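Local coordinates for protein transmembrane oligosaccharyl transferase (Archaeoglobus fulgidus, PDB 3WAJ) that is a multi-pass membrane enzyme of the STT3/AglB oligosaccharyl transferase family, with a zinc ion bound in its N-terminal STT3 region and a large globular C-terminal part, at residues D686-D700 against K800-T812. Numbering follows the deposited sequence.
Sequences DGSGLSHYRMIYESD and KTNQNRTFEYWQT
Arg-805 joins Asp-686 and Glu-698 in a salt-bridge network that links the segment leading into and along strand 693-698, outermost in a mixed sheet, with the turn leading into strand 806-814, outermost in the antiparallel sheet of the long peripheral domain. Among the charges, the guanidinium grips Asp-686 end-on, NH1 reaching OD2 at 2.8 Å, and Glu-698 side-on, NE meeting the syn lone pair of OE2 and NH2 lying 2.6 Å from OE1. A bend at chi3 (71°) turns the guanidinium so that both carboxylates lie at its edge. Lys-772 also pairs with Asp-686 OD1, so two cations probably stabilise that carboxylate.

Ring and sulfur contacts lie beside this: Asp-686 CB sits 3.4 Å from the centroid of the Phe-807 ring, a CH-pi contact over its face, while Met-695 SD makes an oblique Met-aromatic contact with the same ring. Met-695 CE touches Thr-801 CG2.

Neutral hydrogen bonds hold both ends. In the type II turn 687-690, Ser-688 OG accepts from Trp-810 N, and Tyr-809 OH donates to Leu-690 O (2.7 Å). At the type I turn 801-804, Thr-801 OG1 accepts from Gln-803 N, an ST turn, and donates to Glu-698 OE2 (2.6 Å) on its anti side. The Asn-802 amide spans Glu-698, OD1 accepting from Glu-698 N on an in-plane lone pair; Glu-698 O receives Asn-802 ND2 at 2.8 Å and, nearly straight at 176°, Gln-803 NE2.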
# COMPACT_ATOMS: atom_id res chain seq x y z
N ASP A 686 -24.55 4.87 -13.64
CA ASP A 686 -24.71 6.10 -12.87
C ASP A 686 -25.79 5.98 -11.81
O ASP A 686 -26.42 6.96 -11.41
CB ASP A 686 -24.97 7.30 -13.82
CG ASP A 686 -23.74 7.66 -14.67
OD1 ASP A 686 -22.62 7.69 -14.09
OD2 ASP A 686 -23.88 7.85 -15.90
N GLY A 687 -25.99 4.75 -11.35
CA GLY A 687 -26.92 4.47 -10.28
C GLY A 687 -28.33 4.25 -10.77
O GLY A 687 -29.25 4.16 -9.96
N SER A 688 -28.51 4.15 -12.08
CA SER A 688 -29.86 3.95 -12.63
C SER A 688 -30.41 2.58 -12.22
O SER A 688 -29.70 1.58 -12.26
CB SER A 688 -29.83 4.08 -14.16
OG SER A 688 -31.13 4.15 -14.69
N GLY A 689 -31.68 2.54 -11.83
CA GLY A 689 -32.30 1.27 -11.45
C GLY A 689 -32.39 1.08 -9.95
O GLY A 689 -33.31 0.40 -9.47
N LEU A 690 -31.46 1.69 -9.21
CA LEU A 690 -31.35 1.55 -7.75
C LEU A 690 -32.34 2.43 -6.98
O LEU A 690 -32.66 3.55 -7.39
CB LEU A 690 -29.93 1.88 -7.31
CG LEU A 690 -28.83 1.02 -7.90
CD1 LEU A 690 -27.46 1.65 -7.60
CD2 LEU A 690 -28.92 -0.38 -7.31
N SER A 691 -32.81 1.92 -5.83
CA SER A 691 -33.83 2.59 -5.03
C SER A 691 -33.27 3.46 -3.92
O SER A 691 -33.88 4.47 -3.55
CB SER A 691 -34.77 1.56 -4.42
OG SER A 691 -35.61 1.01 -5.40
N HIS A 692 -32.11 3.06 -3.41
CA HIS A 692 -31.57 3.60 -2.17
C HIS A 692 -30.24 4.33 -2.35
O HIS A 692 -29.53 4.58 -1.38
CB HIS A 692 -31.38 2.46 -1.16
CG HIS A 692 -32.65 1.74 -0.84
ND1 HIS A 692 -33.65 2.29 -0.07
CD2 HIS A 692 -33.09 0.51 -1.20
CE1 HIS A 692 -34.65 1.43 0.03
NE2 HIS A 692 -34.33 0.34 -0.65
N TYR A 693 -29.90 4.66 -3.59
CA TYR A 693 -28.64 5.35 -3.87
C TYR A 693 -28.89 6.45 -4.89
O TYR A 693 -29.66 6.25 -5.82
CB TYR A 693 -27.58 4.37 -4.39
CG TYR A 693 -27.29 3.30 -3.39
CD1 TYR A 693 -26.22 3.40 -2.54
CD2 TYR A 693 -28.13 2.20 -3.26
CE1 TYR A 693 -25.96 2.44 -1.59
CE2 TYR A 693 -27.89 1.22 -2.29
CZ TYR A 693 -26.80 1.35 -1.47
OH TYR A 693 -26.56 0.39 -0.52
N ARG A 694 -28.24 7.60 -4.71
CA ARG A 694 -28.32 8.71 -5.68
C ARG A 694 -26.92 9.24 -5.86
O ARG A 694 -26.11 9.20 -4.92
CB ARG A 694 -29.27 9.82 -5.17
CG ARG A 694 -28.97 10.33 -3.75
CD ARG A 694 -29.84 11.51 -3.40
NE ARG A 694 -29.60 12.05 -2.06
CZ ARG A 694 -30.32 13.02 -1.50
NH1 ARG A 694 -31.33 13.56 -2.16
NH2 ARG A 694 -30.03 13.46 -0.29
N MET A 695 -26.59 9.73 -7.05
CA MET A 695 -25.30 10.36 -7.23
C MET A 695 -25.37 11.76 -6.62
O MET A 695 -26.41 12.42 -6.72
CB MET A 695 -24.95 10.42 -8.72
CG MET A 695 -23.66 11.15 -9.06
SD MET A 695 -23.15 10.72 -10.72
CE MET A 695 -22.33 12.21 -11.11
N ILE A 696 -24.30 12.20 -5.97
CA ILE A 696 -24.31 13.55 -5.40
C ILE A 696 -23.19 14.42 -5.94
O ILE A 696 -23.24 15.65 -5.83
CB ILE A 696 -24.26 13.53 -3.87
CG1 ILE A 696 -23.00 12.83 -3.38
CG2 ILE A 696 -25.50 12.87 -3.31
CD1 ILE A 696 -22.90 12.77 -1.86
N TYR A 697 -22.18 13.77 -6.53
CA TYR A 697 -20.98 14.44 -7.05
C TYR A 697 -20.19 13.51 -7.97
O TYR A 697 -20.09 12.31 -7.70
CB TYR A 697 -20.09 14.88 -5.88
CG TYR A 697 -18.74 15.48 -6.24
CD1 TYR A 697 -17.64 14.67 -6.55
CD2 TYR A 697 -18.54 16.86 -6.21
CE1 TYR A 697 -16.39 15.23 -6.86
CE2 TYR A 697 -17.30 17.42 -6.51
CZ TYR A 697 -16.24 16.60 -6.83
OH TYR A 697 -15.02 17.15 -7.13
N GLU A 698 -19.62 14.05 -9.05
CA GLU A 698 -18.56 13.34 -9.79
C GLU A 698 -17.42 14.29 -10.12
O GLU A 698 -17.61 15.50 -10.21
CB GLU A 698 -19.09 12.68 -11.08
CG GLU A 698 -19.44 13.67 -12.20
CD GLU A 698 -19.79 12.96 -13.53
OE1 GLU A 698 -19.44 11.76 -13.70
OE2 GLU A 698 -20.41 13.59 -14.42
N SER A 699 -16.23 13.74 -10.30
CA SER A 699 -15.06 14.52 -10.68
C SER A 699 -15.04 14.72 -12.17
O SER A 699 -15.91 14.24 -12.90
CB SER A 699 -13.80 13.76 -10.33
OG SER A 699 -13.72 12.55 -11.06
N ASP A 700 -13.99 15.40 -12.62
CA ASP A 700 -13.67 15.53 -14.02
C ASP A 700 -13.39 14.16 -14.68
O ASP A 700 -13.25 13.14 -14.00
CB ASP A 700 -12.44 16.43 -14.15
CG ASP A 700 -12.43 17.21 -15.44
OD1 ASP A 700 -13.21 16.85 -16.36
OD2 ASP A 700 -11.63 18.17 -15.54
N LYS A 800 -28.53 15.75 -13.95
CA LYS A 800 -27.37 16.52 -14.41
C LYS A 800 -26.27 16.60 -13.34
O LYS A 800 -26.53 17.00 -12.20
CB LYS A 800 -27.77 17.93 -14.82
CG LYS A 800 -26.69 18.73 -15.57
CD LYS A 800 -27.19 20.14 -15.87
CE LYS A 800 -26.13 20.98 -16.58
NZ LYS A 800 -26.42 22.46 -16.48
N THR A 801 -25.05 16.24 -13.71
CA THR A 801 -23.94 16.22 -12.76
C THR A 801 -23.26 17.57 -12.74
O THR A 801 -23.43 18.38 -13.65
CB THR A 801 -22.92 15.13 -13.13
OG1 THR A 801 -22.00 15.63 -14.10
CG2 THR A 801 -23.64 13.90 -13.70
N ASN A 802 -22.44 17.80 -11.71
CA ASN A 802 -21.67 19.04 -11.61
C ASN A 802 -20.62 19.19 -12.71
O ASN A 802 -19.85 20.14 -12.70
CB ASN A 802 -20.98 19.10 -10.26
CG ASN A 802 -20.24 17.81 -9.93
OD1 ASN A 802 -20.82 16.71 -9.99
ND2 ASN A 802 -18.96 17.93 -9.62
N GLN A 803 -20.57 18.24 -13.64
CA GLN A 803 -19.69 18.34 -14.81
C GLN A 803 -20.54 18.66 -16.02
O GLN A 803 -20.06 18.57 -17.15
CB GLN A 803 -18.95 17.03 -15.06
CG GLN A 803 -18.09 16.57 -13.89
CD GLN A 803 -17.02 17.57 -13.54
OE1 GLN A 803 -16.61 18.38 -14.38
NE2 GLN A 803 -16.54 17.52 -12.30
N ASN A 804 -21.80 19.01 -15.77
CA ASN A 804 -22.76 19.30 -16.82
C ASN A 804 -22.87 18.15 -17.82
O ASN A 804 -22.81 18.35 -19.04
CB ASN A 804 -22.45 20.65 -17.51
CG ASN A 804 -22.48 21.83 -16.53
OD1 ASN A 804 -23.27 21.85 -15.58
ND2 ASN A 804 -21.62 22.81 -16.75
N ARG A 805 -22.99 16.95 -17.27
CA ARG A 805 -23.25 15.73 -18.03
C ARG A 805 -24.61 15.22 -17.61
O ARG A 805 -24.99 15.34 -16.43
CB ARG A 805 -22.19 14.68 -17.72
CG ARG A 805 -22.50 13.29 -18.27
CD ARG A 805 -21.33 12.33 -18.00
NE ARG A 805 -21.19 11.99 -16.59
CZ ARG A 805 -21.79 10.95 -16.00
NH1 ARG A 805 -22.56 10.15 -16.72
NH2 ARG A 805 -21.62 10.72 -14.71
N THR A 806 -25.37 14.66 -18.55
CA THR A 806 -26.67 14.10 -18.23
C THR A 806 -26.74 12.59 -18.44
O THR A 806 -25.96 12.01 -19.20
CB THR A 806 -27.81 14.78 -19.01
OG1 THR A 806 -27.62 14.56 -20.41
CG2 THR A 806 -27.82 16.27 -18.71
N PHE A 807 -27.68 11.95 -17.74
CA PHE A 807 -27.98 10.54 -17.95
C PHE A 807 -29.39 10.35 -17.47
O PHE A 807 -29.91 11.21 -16.74
CB PHE A 807 -27.01 9.62 -17.19
CG PHE A 807 -27.01 9.82 -15.69
CD1 PHE A 807 -26.02 10.60 -15.08
CD2 PHE A 807 -27.99 9.24 -14.88
CE1 PHE A 807 -26.01 10.80 -13.69
CE2 PHE A 807 -27.98 9.44 -13.49
CZ PHE A 807 -26.98 10.22 -12.90
N GLU A 808 -30.02 9.25 -17.86
CA GLU A 808 -31.38 8.98 -17.43
C GLU A 808 -31.42 8.06 -16.23
O GLU A 808 -30.77 7.00 -16.22
CB GLU A 808 -32.20 8.38 -18.59
CG GLU A 808 -32.52 9.37 -19.69
CD GLU A 808 -33.33 10.56 -19.19
OE1 GLU A 808 -34.39 10.35 -18.55
OE2 GLU A 808 -32.88 11.70 -19.41
N TYR A 809 -32.15 8.46 -15.19
CA TYR A 809 -32.50 7.55 -14.11
C TYR A 809 -33.75 6.78 -14.55
O TYR A 809 -34.74 7.38 -14.97
CB TYR A 809 -32.79 8.29 -12.80
CG TYR A 809 -33.30 7.37 -11.70
CD1 TYR A 809 -32.41 6.70 -10.87
CD2 TYR A 809 -34.66 7.15 -11.50
CE1 TYR A 809 -32.86 5.84 -9.87
CE2 TYR A 809 -35.12 6.29 -10.50
CZ TYR A 809 -34.21 5.64 -9.69
OH TYR A 809 -34.63 4.79 -8.69
N TRP A 810 -33.69 5.46 -14.44
CA TRP A 810 -34.85 4.62 -14.74
C TRP A 810 -35.07 3.62 -13.63
O TRP A 810 -34.11 3.11 -13.06
CB TRP A 810 -34.62 3.84 -16.04
CG TRP A 810 -34.88 4.59 -17.30
CD1 TRP A 810 -33.96 5.21 -18.10
CD2 TRP A 810 -36.15 4.78 -17.93
NE1 TRP A 810 -34.58 5.77 -19.19
CE2 TRP A 810 -35.93 5.53 -19.11
CE3 TRP A 810 -37.46 4.39 -17.62
CZ2 TRP A 810 -36.97 5.90 -19.97
CZ3 TRP A 810 -38.49 4.75 -18.47
CH2 TRP A 810 -38.24 5.50 -19.63
N GLN A 811 -36.32 3.33 -13.32
CA GLN A 811 -36.64 2.17 -12.50
C GLN A 811 -37.97 1.62 -12.99
O GLN A 811 -38.87 2.39 -13.32
CB GLN A 811 -36.72 2.53 -11.01
CG GLN A 811 -36.87 1.31 -10.10
CD GLN A 811 -37.05 1.68 -8.64
OE1 GLN A 811 -36.81 2.82 -8.24
NE2 GLN A 811 -37.49 0.72 -7.84
N THR A 812 -38.07 0.29 -13.07
CA THR A 812 -39.32 -0.34 -13.49
C THR A 812 -39.78 -1.34 -12.45
O THR A 812 -38.99 -2.15 -11.96
CB THR A 812 -39.21 -1.01 -14.88
OG1 THR A 812 -39.08 0.01 -15.88
CG2 THR A 812 -40.47 -1.81 -15.19
O HOH W 1 -30.55 4.64 -17.55